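Local coordinates for anopheles gambiae adenosine kinase (Anopheles gambiae, PDB 3LOO), which phosphorylates adenosine to AMP with ATP as the phosphate donor, as a pfkB-family (ribokinase-like) adenosine kinase, at residues F179-F185 with M207-S213; A194-K199 with E227-Y231; G282-V286 with E298-K303. All blocks are in the same frame, centred on the assembly; numbering follows the deposited sequence.

Contact 1 (F179-F185 with M207-S213); sequences FFYVSGF and MFMMNLS. With B4P (bis(adenosine)-5'-tetraphosphate), chain D.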
loop_
_atom_site.group_PDB
_atom_site.type_symbol
_atom_site.label_atom_id
_atom_site.label_comp_id
_atom_site.label_asym_id
_atom_site.label_seq_id
_atom_site.Cartn_x
_atom_site.Cartn_y
_atom_site.Cartn_z
ATOM N N PHE A 179 8.702 7.821 -10.912
ATOM C CA PHE A 179 7.504 7.010 -10.563
ATOM C C PHE A 179 7.067 7.383 -9.144
ATOM O O PHE A 179 7.924 7.586 -8.251
ATOM C CB PHE A 179 7.817 5.505 -10.546
ATOM C CG PHE A 179 8.350 4.969 -11.856
ATOM C CD1 PHE A 179 7.476 4.536 -12.862
ATOM C CD2 PHE A 179 9.736 4.882 -12.072
ATOM C CE1 PHE A 179 7.977 4.059 -14.077
ATOM C CE2 PHE A 179 10.243 4.394 -13.266
ATOM C CZ PHE A 179 9.364 3.985 -14.279
ATOM N N PHE A 180 5.749 7.423 -8.922
ATOM C CA PHE A 180 5.189 7.811 -7.626
ATOM C C PHE A 180 4.119 6.807 -7.244
ATOM O O PHE A 180 3.328 6.376 -8.100
ATOM C CB PHE A 180 4.585 9.231 -7.657
ATOM C CG PHE A 180 5.584 10.310 -7.957
ATOM C CD1 PHE A 180 6.349 10.870 -6.945
ATOM C CD2 PHE A 180 5.783 10.742 -9.276
ATOM C CE1 PHE A 180 7.275 11.880 -7.211
ATOM C CE2 PHE A 180 6.730 11.746 -9.585
ATOM C CZ PHE A 180 7.490 12.315 -8.545
ATOM N N TYR A 181 4.120 6.423 -5.968
ATOM C CA TYR A 181 3.162 5.450 -5.453
ATOM C C TYR A 181 2.635 5.936 -4.111
ATOM O O TYR A 181 3.420 6.251 -3.203
ATOM C CB TYR A 181 3.772 4.051 -5.332
ATOM C CG TYR A 181 2.813 3.019 -4.807
ATOM C CD1 TYR A 181 1.555 2.814 -5.416
ATOM C CD2 TYR A 181 3.133 2.251 -3.674
ATOM C CE1 TYR A 181 0.641 1.851 -4.905
ATOM C CE2 TYR A 181 2.250 1.316 -3.155
ATOM C CZ TYR A 181 1.002 1.109 -3.780
ATOM O OH TYR A 181 0.138 0.166 -3.282
ATOM N N VAL A 182 1.309 5.965 -3.973
ATOM C CA VAL A 182 0.667 6.419 -2.742
ATOM C C VAL A 182 -0.454 5.450 -2.387
ATOM O O VAL A 182 -1.102 4.933 -3.273
ATOM C CB VAL A 182 0.111 7.841 -2.880
ATOM C CG1 VAL A 182 -0.505 8.314 -1.561
ATOM C CG2 VAL A 182 1.238 8.853 -3.252
ATOM N N SER A 183 -0.674 5.178 -1.107
ATOM C CA SER A 183 -1.803 4.286 -0.729
ATOM C C SER A 183 -3.039 5.147 -0.483
ATOM O O SER A 183 -2.915 6.321 -0.123
ATOM C CB SER A 183 -1.493 3.511 0.548
ATOM O OG SER A 183 -1.192 4.435 1.588
ATOM N N GLY A 184 -4.226 4.572 -0.650
ATOM C CA GLY A 184 -5.439 5.259 -0.149
ATOM C C GLY A 184 -5.385 5.518 1.360
ATOM O O GLY A 184 -5.919 6.525 1.842
ATOM N N PHE A 185 -4.727 4.627 2.111
ATOM C CA PHE A 185 -4.437 4.841 3.540
ATOM C C PHE A 185 -3.849 6.238 3.872
ATOM O O PHE A 185 -4.169 6.841 4.910
ATOM C CB PHE A 185 -3.445 3.774 4.019
ATOM C CG PHE A 185 -4.024 2.379 4.136
ATOM C CD1 PHE A 185 -5.296 2.164 4.712
ATOM C CD2 PHE A 185 -3.269 1.276 3.736
ATOM C CE1 PHE A 185 -5.802 0.883 4.884
ATOM C CE2 PHE A 185 -3.770 -0.044 3.877
ATOM C CZ PHE A 185 -5.057 -0.230 4.463
ATOM N N MET A 207 4.653 8.691 -14.041
ATOM C CA MET A 207 3.611 7.794 -13.547
ATOM C C MET A 207 3.237 8.053 -12.089
ATOM O O MET A 207 4.105 8.185 -11.219
ATOM C CB MET A 207 4.004 6.338 -13.751
ATOM C CG MET A 207 3.760 5.847 -15.180
ATOM S SD MET A 207 4.341 4.154 -15.350
ATOM C CE MET A 207 2.841 3.295 -14.890
ATOM N N PHE A 208 1.936 8.174 -11.851
ATOM C CA PHE A 208 1.378 8.284 -10.478
ATOM C C PHE A 208 0.454 7.069 -10.315
ATOM O O PHE A 208 -0.389 6.758 -11.177
ATOM C CB PHE A 208 0.690 9.624 -10.205
ATOM C CG PHE A 208 0.156 9.745 -8.794
ATOM C CD1 PHE A 208 0.953 10.241 -7.790
ATOM C CD2 PHE A 208 -1.137 9.273 -8.472
ATOM C CE1 PHE A 208 0.493 10.318 -6.485
ATOM C CE2 PHE A 208 -1.616 9.316 -7.155
ATOM C CZ PHE A 208 -0.780 9.845 -6.157
ATOM N N MET A 209 0.686 6.345 -9.236
ATOM C CA MET A 209 0.029 5.086 -9.003
ATOM C C MET A 209 -0.498 5.113 -7.561
ATOM O O MET A 209 0.077 5.767 -6.674
ATOM C CB MET A 209 1.013 3.925 -9.226
ATOM C CG MET A 209 1.666 3.946 -10.651
ATOM S SD MET A 209 2.989 2.764 -10.829
ATOM C CE MET A 209 4.333 3.724 -10.125
ATOM N N MET A 210 -1.588 4.399 -7.327
ATOM C CA MET A 210 -2.148 4.356 -5.974
ATOM C C MET A 210 -2.904 3.067 -5.737
ATOM O O MET A 210 -3.163 2.299 -6.651
ATOM C CB MET A 210 -3.015 5.590 -5.668
ATOM C CG MET A 210 -4.251 5.782 -6.558
ATOM S SD MET A 210 -5.551 6.823 -5.794
ATOM C CE MET A 210 -6.256 5.635 -4.625
ATOM N N ASN A 211 -3.240 2.839 -4.478
ATOM C CA ASN A 211 -3.903 1.622 -4.090
ATOM C C ASN A 211 -5.225 2.031 -3.445
ATOM O O ASN A 211 -5.264 3.048 -2.712
ATOM C CB ASN A 211 -3.053 0.939 -3.036
ATOM C CG ASN A 211 -3.326 -0.513 -2.942
ATOM O OD1 ASN A 211 -4.438 -0.929 -2.586
ATOM N ND2 ASN A 211 -2.322 -1.327 -3.299
ATOM N N LEU A 212 -6.273 1.222 -3.632
ATOM C CA LEU A 212 -7.514 1.511 -2.913
ATOM C C LEU A 212 -7.376 1.296 -1.421
ATOM O O LEU A 212 -8.092 1.929 -0.645
ATOM C CB LEU A 212 -8.710 0.773 -3.504
ATOM C CG LEU A 212 -9.154 1.203 -4.900
ATOM C CD1 LEU A 212 -10.171 0.193 -5.433
ATOM C CD2 LEU A 212 -9.684 2.707 -4.887
ATOM N N SER A 213 -6.462 0.399 -1.035
ATOM C CA SER A 213 -6.076 0.111 0.367
ATOM C C SER A 213 -7.080 -0.643 1.247
ATOM O O SER A 213 -6.715 -1.624 1.901
ATOM C CB SER A 213 -5.613 1.380 1.081
ATOM O OG SER A 213 -4.398 1.851 0.510
HETATM P PA B4P D . -3.216 -7.319 4.483
HETATM O O1A B4P D . -2.425 -8.490 5.047
HETATM O O2A B4P D . -4.604 -7.061 5.066
HETATM O O3A B4P D . -3.503 -7.693 2.949
HETATM P PB B4P D . -3.023 -6.748 1.758
HETATM O O1B B4P D . -1.499 -6.751 1.621
HETATM O O2B B4P D . -3.780 -5.431 1.713
HETATM O O3B B4P D . -3.658 -7.923 0.767
HETATM P PG B4P D . -4.843 -7.771 -0.313
HETATM O O1G B4P D . -6.173 -8.142 0.250
HETATM O O2G B4P D . -4.748 -6.362 -0.864
HETATM O O3G B4P D . -4.441 -8.790 -1.481
HETATM P PD B4P D . -5.102 -10.188 -1.940
HETATM O O1D B4P D . -5.531 -10.918 -0.720
HETATM O O2D B4P D . -6.050 -10.014 -3.093
HETATM O O5E B4P D . -2.315 -5.967 4.498
HETATM C C5E B4P D . -1.597 -5.839 5.705
HETATM C C4E B4P D . -0.888 -4.525 5.871
HETATM O O4E B4P D . -1.771 -3.404 5.822
HETATM C C3E B4P D . -0.309 -4.489 7.258
HETATM O O3E B4P D . 1.103 -4.716 7.076
HETATM C C2E B4P D . -0.566 -3.072 7.758
HETATM O O2E B4P D . 0.586 -2.391 8.271
HETATM C C1E B4P D . -1.168 -2.355 6.535
HETATM N N9A B4P D . -2.187 -1.385 6.976
HETATM C C8A B4P D . -3.385 -1.631 7.581
HETATM N N7A B4P D . -3.991 -0.430 7.819
HETATM C C5A B4P D . -3.167 0.575 7.399
HETATM C C6A B4P D . -3.241 1.978 7.370
HETATM N N6A B4P D . -4.298 2.682 7.880
HETATM N N1A B4P D . -2.194 2.678 6.863
HETATM C C2A B4P D . -1.113 2.047 6.341
HETATM N N3A B4P D . -1.026 0.707 6.346
HETATM C C4A B4P D . -2.037 -0.043 6.856
HETATM O O5F B4P D . -3.767 -10.910 -2.456
HETATM C C5F B4P D . -2.831 -10.250 -3.300
HETATM C C4F B4P D . -1.999 -11.347 -3.963
HETATM O O4F B4P D . -1.513 -12.306 -3.006
HETATM C C3F B4P D . -2.854 -12.195 -4.889
HETATM O O3F B4P D . -3.025 -11.522 -6.129
HETATM C C2F B4P D . -2.045 -13.473 -4.991
HETATM O O2F B4P D . -0.994 -13.329 -5.968
HETATM C C1F B4P D . -1.472 -13.623 -3.570
HETATM N N9B B4P D . -2.411 -14.499 -2.799
HETATM C C8B B4P D . -3.332 -14.082 -1.907
HETATM N N7B B4P D . -4.027 -15.128 -1.401
HETATM C C5B B4P D . -3.562 -16.261 -1.968
HETATM C C6B B4P D . -3.868 -17.616 -1.877
HETATM N N6B B4P D . -4.851 -18.016 -1.032
HETATM N N1B B4P D . -3.162 -18.523 -2.622
HETATM C C2B B4P D . -2.177 -18.128 -3.465
HETATM N N3B B4P D . -1.843 -16.814 -3.606
HETATM C C4B B4P D . -2.499 -15.844 -2.895
#
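Strands 179-183 and 207-211 are the two parallel strands of a beta-alpha-beta unit whose crossover is helix 187-203. Their axes run 4.6 Å apart at 19°, and the pairing goes residue for residue from F179 with M207 to S183 with N211. F180 N donates to M207 O (2.9 Å); the exchange continues through M209 N and V182 N, weakens at N211 N to V182 O, and ends with G184 N to N211 O just past the strand end. On the face covered by helix 187-203, F180 CB and V182 CG2 pack on F208; the CG2 branch meets CE1 of that ring at 3.6 Å. The opposite face, where Y181 and S183 touch helix 82-94, also carries F179, M207, M209 and N211. M207 SD lies in the plane of the F179 ring at its edge, 5.1 Å from the centroid, a Met-aromatic contact. With CG anti to the backbone N (chi1 -180°), Y181 carries its hydroxyl across to the neighbouring strand, where N211 ND2 donates to OH at 2.9 Å and 152°. The same amide is gripped at both ends, since OD1 accepts from S213 N (2.9 Å) in an Asx turn. Where the strands end, the F185 ring is sandwiched: S213 CB sits 3.4 Å from its centroid, almost on the ring normal, and the adenine of bis(adenosine)-5'-tetraphosphate that carries N6A lies over the opposite face, C5A 3.4 Å above the plane. A ligand pocket built from loops at the C-terminal ends of parallel strands is characteristic of the ribokinase-like alpha/beta fold.

Contact 2 (A194-K199 with E227-Y231); sequences ALSVAK and EIFPY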
loop_
_atom_site.group_PDB
_atom_site.type_symbol
_atom_site.label_atom_id
_atom_site.label_comp_id
_atom_site.label_asym_id
_atom_site.label_seq_id
_atom_site.Cartn_x
_atom_site.Cartn_y
_atom_site.Cartn_z
ATOM N N ALA A 194 -0.711 13.993 -1.425
ATOM C CA ALA A 194 -0.884 12.967 -2.472
ATOM C C ALA A 194 -1.342 13.658 -3.760
ATOM O O ALA A 194 -0.851 13.343 -4.845
ATOM C CB ALA A 194 -1.915 11.909 -2.065
ATOM N N LEU A 195 -2.317 14.568 -3.641
ATOM C CA LEU A 195 -2.846 15.250 -4.829
ATOM C C LEU A 195 -1.777 16.159 -5.488
ATOM O O LEU A 195 -1.648 16.233 -6.708
ATOM C CB LEU A 195 -4.104 16.064 -4.469
ATOM C CG LEU A 195 -4.744 16.879 -5.587
ATOM C CD1 LEU A 195 -5.245 15.928 -6.631
ATOM C CD2 LEU A 195 -5.885 17.823 -5.068
ATOM N N SER A 196 -1.056 16.887 -4.653
ATOM C CA SER A 196 -0.034 17.805 -5.125
ATOM C C SER A 196 1.014 17.007 -5.937
ATOM O O SER A 196 1.392 17.381 -7.038
ATOM C CB SER A 196 0.563 18.468 -3.902
ATOM O OG SER A 196 1.687 19.188 -4.260
ATOM N N VAL A 197 1.398 15.839 -5.434
ATOM C CA VAL A 197 2.400 15.000 -6.111
ATOM C C VAL A 197 1.807 14.450 -7.395
ATOM O O VAL A 197 2.491 14.414 -8.417
ATOM C CB VAL A 197 2.947 13.891 -5.158
ATOM C CG1 VAL A 197 3.646 12.753 -5.926
ATOM C CG2 VAL A 197 3.861 14.514 -4.129
ATOM N N ALA A 198 0.522 14.065 -7.368
ATOM C CA ALA A 198 -0.148 13.524 -8.564
ATOM C C ALA A 198 -0.274 14.536 -9.704
ATOM O O ALA A 198 -0.076 14.185 -10.876
ATOM C CB ALA A 198 -1.549 12.882 -8.199
ATOM N N LYS A 199 -0.594 15.784 -9.366
ATOM C CA LYS A 199 -0.672 16.849 -10.372
ATOM C C LYS A 199 0.695 17.168 -11.020
ATOM O O LYS A 199 0.776 17.365 -12.234
ATOM C CB LYS A 199 -1.256 18.124 -9.750
ATOM C CG LYS A 199 -2.784 18.080 -9.586
ATOM C CD LYS A 199 -3.243 19.323 -8.837
ATOM C CE LYS A 199 -4.767 19.403 -8.747
ATOM N NZ LYS A 199 -5.161 20.546 -7.824
ATOM N N GLU A 227 -11.361 13.510 -7.091
ATOM C CA GLU A 227 -10.491 14.602 -7.447
ATOM C C GLU A 227 -9.067 14.119 -7.917
ATOM O O GLU A 227 -8.451 14.730 -8.805
ATOM C CB GLU A 227 -10.363 15.606 -6.283
ATOM C CG GLU A 227 -9.613 16.902 -6.708
ATOM C CD GLU A 227 -9.446 17.944 -5.610
ATOM O OE1 GLU A 227 -9.642 17.660 -4.418
ATOM O OE2 GLU A 227 -9.099 19.085 -5.939
ATOM N N ILE A 228 -8.566 13.017 -7.355
ATOM C CA ILE A 228 -7.204 12.540 -7.698
ATOM C C ILE A 228 -7.209 11.588 -8.911
ATOM O O ILE A 228 -6.194 11.447 -9.601
ATOM C CB ILE A 228 -6.489 11.871 -6.479
ATOM C CG1 ILE A 228 -4.955 11.895 -6.665
ATOM C CG2 ILE A 228 -6.968 10.399 -6.294
ATOM C CD1 ILE A 228 -4.148 11.653 -5.324
ATOM N N PHE A 229 -8.336 10.927 -9.168
ATOM C CA PHE A 229 -8.402 9.964 -10.241
ATOM C C PHE A 229 -7.900 10.389 -11.636
ATOM O O PHE A 229 -7.300 9.550 -12.302
ATOM C CB PHE A 229 -9.781 9.326 -10.374
ATOM C CG PHE A 229 -9.955 8.094 -9.527
ATOM C CD1 PHE A 229 -8.855 7.420 -9.024
ATOM C CD2 PHE A 229 -11.228 7.628 -9.209
ATOM C CE1 PHE A 229 -9.017 6.280 -8.217
ATOM C CE2 PHE A 229 -11.402 6.479 -8.420
ATOM C CZ PHE A 229 -10.295 5.805 -7.922
ATOM N N PRO A 230 -8.126 11.660 -12.082
ATOM C CA PRO A 230 -7.617 12.055 -13.414
ATOM C C PRO A 230 -6.099 11.891 -13.539
ATOM O O PRO A 230 -5.567 11.731 -14.624
ATOM C CB PRO A 230 -7.989 13.566 -13.492
ATOM C CG PRO A 230 -9.328 13.629 -12.648
ATOM C CD PRO A 230 -8.922 12.751 -11.457
ATOM N N TYR A 231 -5.407 11.933 -12.405
ATOM C CA TYR A 231 -3.955 11.897 -12.378
ATOM C C TYR A 231 -3.441 10.523 -12.033
ATOM O O TYR A 231 -2.239 10.333 -11.863
ATOM C CB TYR A 231 -3.448 12.887 -11.348
ATOM C CG TYR A 231 -4.098 14.234 -11.460
ATOM C CD1 TYR A 231 -3.696 15.157 -12.443
ATOM C CD2 TYR A 231 -5.166 14.578 -10.630
ATOM C CE1 TYR A 231 -4.313 16.410 -12.554
ATOM C CE2 TYR A 231 -5.813 15.813 -10.753
ATOM C CZ TYR A 231 -5.376 16.719 -11.710
ATOM O OH TYR A 231 -5.984 17.956 -11.786
#
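Helix 187-203 packs against segment 227-231, helical at its start and 3-10 at 229-231, with CA atoms 5.9 Å apart at L195 and I228 and 5.6 Å apart at A198 and Y231. The small side chains of A194 and A198 are consistent with this close approach: A198 CB touches both Y231 CB (3.7 Å) and I228 CG1, and I228 CD1 reaches the carbonyl oxygen of A194. L195 and I228 lie alongside, head to tail, bringing L195 CD1 against I228 CG1 at 4.0 Å. These apolar groups belong to the layer of helices on one face of the central sheet in this alpha/beta fold; I228 and A198 also rest on F208 of strand 207-211, so helix, turn and strand share one core. Toward solvent the partners become amphipathic. K199 turns CG back beside its own backbone N (chi1 -78°) and lays that methylene over one face of the Y231 ring, 3.8 Å from the centroid and 20° off the normal, while P230 CB lies over the opposite face. Farther along the extended lysine chain, CE approaches Y231 OH at 3.6 Å. The E227 chain runs nearly perpendicular to L195, its carboxylate OE2 lying 3.6 Å from the methyl CD2.

Contact 3 (G282-V286 with E298-K303); sequences GSDPV and EFPVQK. With B4P (bis(adenosine)-5'-tetraphosphate), chain D.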
loop_
_atom_site.group_PDB
_atom_site.type_symbol
_atom_site.label_atom_id
_atom_site.label_comp_id
_atom_site.label_asym_id
_atom_site.label_seq_id
_atom_site.Cartn_x
_atom_site.Cartn_y
_atom_site.Cartn_z
ATOM N N GLY A 282 -7.338 -12.576 -4.124
ATOM C CA GLY A 282 -6.783 -13.687 -3.354
ATOM C C GLY A 282 -6.172 -14.782 -4.228
ATOM O O GLY A 282 -5.254 -14.517 -5.010
ATOM N N SER A 283 -6.684 -16.015 -4.099
ATOM C CA SER A 283 -6.187 -17.159 -4.868
ATOM C C SER A 283 -6.727 -17.192 -6.290
ATOM O O SER A 283 -6.255 -17.971 -7.113
ATOM C CB SER A 283 -6.519 -18.489 -4.169
ATOM O OG SER A 283 -7.919 -18.647 -4.066
ATOM N N ASP A 284 -7.708 -16.349 -6.588
ATOM C CA ASP A 284 -8.255 -16.279 -7.948
ATOM C C ASP A 284 -7.427 -15.337 -8.815
ATOM O O ASP A 284 -6.534 -14.672 -8.296
ATOM C CB ASP A 284 -9.710 -15.831 -7.914
ATOM C CG ASP A 284 -10.635 -16.933 -7.463
ATOM O OD1 ASP A 284 -10.289 -18.133 -7.601
ATOM O OD2 ASP A 284 -11.708 -16.588 -6.957
ATOM N N PRO A 285 -7.704 -15.311 -10.136
ATOM C CA PRO A 285 -6.825 -14.618 -11.081
ATOM C C PRO A 285 -6.692 -13.131 -10.771
ATOM O O PRO A 285 -7.659 -12.499 -10.364
ATOM C CB PRO A 285 -7.553 -14.798 -12.437
ATOM C CG PRO A 285 -8.324 -16.062 -12.268
ATOM C CD PRO A 285 -8.797 -16.026 -10.826
ATOM N N VAL A 286 -5.487 -12.586 -10.950
ATOM C CA VAL A 286 -5.325 -11.143 -10.950
ATOM C C VAL A 286 -5.922 -10.614 -12.265
ATOM O O VAL A 286 -5.671 -11.185 -13.342
ATOM C CB VAL A 286 -3.836 -10.742 -10.823
ATOM C CG1 VAL A 286 -3.708 -9.237 -10.884
ATOM C CG2 VAL A 286 -3.247 -11.267 -9.499
ATOM N N GLU A 298 -6.534 -11.836 -17.549
ATOM C CA GLU A 298 -6.402 -12.548 -16.290
ATOM C C GLU A 298 -5.046 -13.162 -16.159
ATOM O O GLU A 298 -4.507 -13.691 -17.135
ATOM C CB GLU A 298 -7.378 -13.702 -16.242
ATOM C CG GLU A 298 -8.791 -13.277 -16.348
ATOM C CD GLU A 298 -9.722 -14.454 -16.427
ATOM O OE1 GLU A 298 -9.313 -15.585 -16.069
ATOM O OE2 GLU A 298 -10.864 -14.234 -16.845
ATOM N N PHE A 299 -4.521 -13.128 -14.936
ATOM C CA PHE A 299 -3.297 -13.815 -14.586
ATOM C C PHE A 299 -3.557 -14.811 -13.458
ATOM O O PHE A 299 -3.614 -14.424 -12.287
ATOM C CB PHE A 299 -2.244 -12.773 -14.187
ATOM C CG PHE A 299 -1.879 -11.853 -15.309
ATOM C CD1 PHE A 299 -2.700 -10.778 -15.644
ATOM C CD2 PHE A 299 -0.728 -12.073 -16.057
ATOM C CE1 PHE A 299 -2.381 -9.931 -16.705
ATOM C CE2 PHE A 299 -0.396 -11.219 -17.119
ATOM C CZ PHE A 299 -1.221 -10.136 -17.436
ATOM N N PRO A 300 -3.711 -16.102 -13.802
ATOM C CA PRO A 300 -4.011 -17.132 -12.811
ATOM C C PRO A 300 -2.943 -17.199 -11.736
ATOM O O PRO A 300 -1.794 -16.911 -12.008
ATOM C CB PRO A 300 -4.008 -18.441 -13.631
ATOM C CG PRO A 300 -4.215 -17.997 -15.048
ATOM C CD PRO A 300 -3.540 -16.660 -15.159
ATOM N N VAL A 301 -3.325 -17.570 -10.524
ATOM C CA VAL A 301 -2.361 -17.769 -9.438
ATOM C C VAL A 301 -2.438 -19.206 -8.928
ATOM O O VAL A 301 -3.524 -19.759 -8.846
ATOM C CB VAL A 301 -2.584 -16.740 -8.278
ATOM C CG1 VAL A 301 -3.983 -16.288 -8.231
ATOM C CG2 VAL A 301 -2.140 -17.277 -6.917
ATOM N N GLN A 302 -1.298 -19.814 -8.599
ATOM C CA GLN A 302 -1.322 -21.121 -7.925
ATOM C C GLN A 302 -1.823 -21.018 -6.489
ATOM O O GLN A 302 -1.135 -20.476 -5.620
ATOM C CB GLN A 302 0.051 -21.777 -7.919
ATOM C CG GLN A 302 0.807 -21.669 -9.216
ATOM C CD GLN A 302 1.998 -22.585 -9.210
ATOM O OE1 GLN A 302 3.139 -22.153 -9.400
ATOM N NE2 GLN A 302 1.745 -23.870 -8.957
ATOM N N LYS A 303 -3.023 -21.534 -6.251
ATOM C CA LYS A 303 -3.638 -21.481 -4.933
ATOM C C LYS A 303 -2.699 -22.126 -3.913
ATOM O O LYS A 303 -2.269 -23.261 -4.082
ATOM C CB LYS A 303 -5.001 -22.184 -4.937
ATOM C CG LYS A 303 -5.652 -22.274 -3.556
ATOM C CD LYS A 303 -7.128 -22.623 -3.654
ATOM C CE LYS A 303 -7.896 -22.125 -2.432
ATOM N NZ LYS A 303 -7.552 -22.904 -1.207
HETATM P PA B4P D . -3.216 -7.319 4.483
HETATM O O1A B4P D . -2.425 -8.490 5.047
HETATM O O2A B4P D . -4.604 -7.061 5.066
HETATM O O3A B4P D . -3.503 -7.693 2.949
HETATM P PB B4P D . -3.023 -6.748 1.758
HETATM O O1B B4P D . -1.499 -6.751 1.621
HETATM O O2B B4P D . -3.780 -5.431 1.713
HETATM O O3B B4P D . -3.658 -7.923 0.767
HETATM P PG B4P D . -4.843 -7.771 -0.313
HETATM O O1G B4P D . -6.173 -8.142 0.250
HETATM O O2G B4P D . -4.748 -6.362 -0.864
HETATM O O3G B4P D . -4.441 -8.790 -1.481
HETATM P PD B4P D . -5.102 -10.188 -1.940
HETATM O O1D B4P D . -5.531 -10.918 -0.720
HETATM O O2D B4P D . -6.050 -10.014 -3.093
HETATM O O5E B4P D . -2.315 -5.967 4.498
HETATM C C5E B4P D . -1.597 -5.839 5.705
HETATM C C4E B4P D . -0.888 -4.525 5.871
HETATM O O4E B4P D . -1.771 -3.404 5.822
HETATM C C3E B4P D . -0.309 -4.489 7.258
HETATM O O3E B4P D . 1.103 -4.716 7.076
HETATM C C2E B4P D . -0.566 -3.072 7.758
HETATM O O2E B4P D . 0.586 -2.391 8.271
HETATM C C1E B4P D . -1.168 -2.355 6.535
HETATM N N9A B4P D . -2.187 -1.385 6.976
HETATM C C8A B4P D . -3.385 -1.631 7.581
HETATM N N7A B4P D . -3.991 -0.430 7.819
HETATM C C5A B4P D . -3.167 0.575 7.399
HETATM C C6A B4P D . -3.241 1.978 7.370
HETATM N N6A B4P D . -4.298 2.682 7.880
HETATM N N1A B4P D . -2.194 2.678 6.863
HETATM C C2A B4P D . -1.113 2.047 6.341
HETATM N N3A B4P D . -1.026 0.707 6.346
HETATM C C4A B4P D . -2.037 -0.043 6.856
HETATM O O5F B4P D . -3.767 -10.910 -2.456
HETATM C C5F B4P D . -2.831 -10.250 -3.300
HETATM C C4F B4P D . -1.999 -11.347 -3.963
HETATM O O4F B4P D . -1.513 -12.306 -3.006
HETATM C C3F B4P D . -2.854 -12.195 -4.889
HETATM O O3F B4P D . -3.025 -11.522 -6.129
HETATM C C2F B4P D . -2.045 -13.473 -4.991
HETATM O O2F B4P D . -0.994 -13.329 -5.968
HETATM C C1F B4P D . -1.472 -13.623 -3.570
HETATM N N9B B4P D . -2.411 -14.499 -2.799
HETATM C C8B B4P D . -3.332 -14.082 -1.907
HETATM N N7B B4P D . -4.027 -15.128 -1.401
HETATM C C5B B4P D . -3.562 -16.261 -1.968
HETATM C C6B B4P D . -3.868 -17.616 -1.877
HETATM N N6B B4P D . -4.851 -18.016 -1.032
HETATM N N1B B4P D . -3.162 -18.523 -2.622
HETATM C C2B B4P D . -2.177 -18.128 -3.465
HETATM N N3B B4P D . -1.843 -16.814 -3.606
HETATM C C4B B4P D . -2.499 -15.844 -2.895
HETATM O O HOH W 1 -5.987 -17.926 -9.970
#
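One of the two adenosine pockets of bis(adenosine)-5'-tetraphosphate is bordered by this beta hairpin, formed by strands 284-290 and 297-299 at the margin of the large sheet. V286 and F299 form an antiparallel hydrogen-bonded pair: F299 N donates to V286 O at 2.8 Å and 159°, in the carbonyl plane, whereas the return bond from V286 N comes from above the plane of the F299 carbonyl. V286 O also lies at the edge of the F299 ring, which packs against helix 333-350. Beside this pair the P285 ring and the E298 chain lie alongside each other, P285 CB against E298 CB, and E298 OE2 continues to a salt bridge with R257. Beyond P300 the direct pairing gives way to a bridging water, which accepts from V301 N (2.7 Å) and donates to S283 O (2.9 Å). V301 points inward, turned off a staggered position (chi1 27°): CG2 reaches adenine N3B at 3.4 Å, while the approach of CG1 to the carbonyl oxygens of S283 and D284 is tight and doubtful. S283 CB lies over the adenine face near C6B and N6B, on the same side of the base as V301 CG2; K303 CG packs on that same CB at 3.9 Å. This base lies at the far end of the tetraphosphate from the adenine stacked on F185, consistent with the ATP side of the active site. V286 CG2 meets the ribose hydroxyl O3F at 3.4 Å. The phosphate end is held by the backbone of G282, whose N donates to O2D at 3.0 Å and 161°.

Contacts 1 and 2 share a core, with F208 against A198 and F180 against V197, and their segments alternate along the chain because helix 187-203 is the crossover of contact 1. Contact 1 is the more deeply buried and relies on regular parallel backbone bonding; contact 2, partly buried, has no hydrogen bond between its segments and depends on apolar and CH-pi packing. Contact 3 lies at the surface, about 22 Å from contact 1 between centres, at the antiparallel margin of the same sheet, where two backbone bonds and a water join the segments. Contacts 1 and 3 touch opposite adenosines of one ligand, contact 1 by ring stacking, contact 3 by aliphatic groups and a backbone N-H to phosphate.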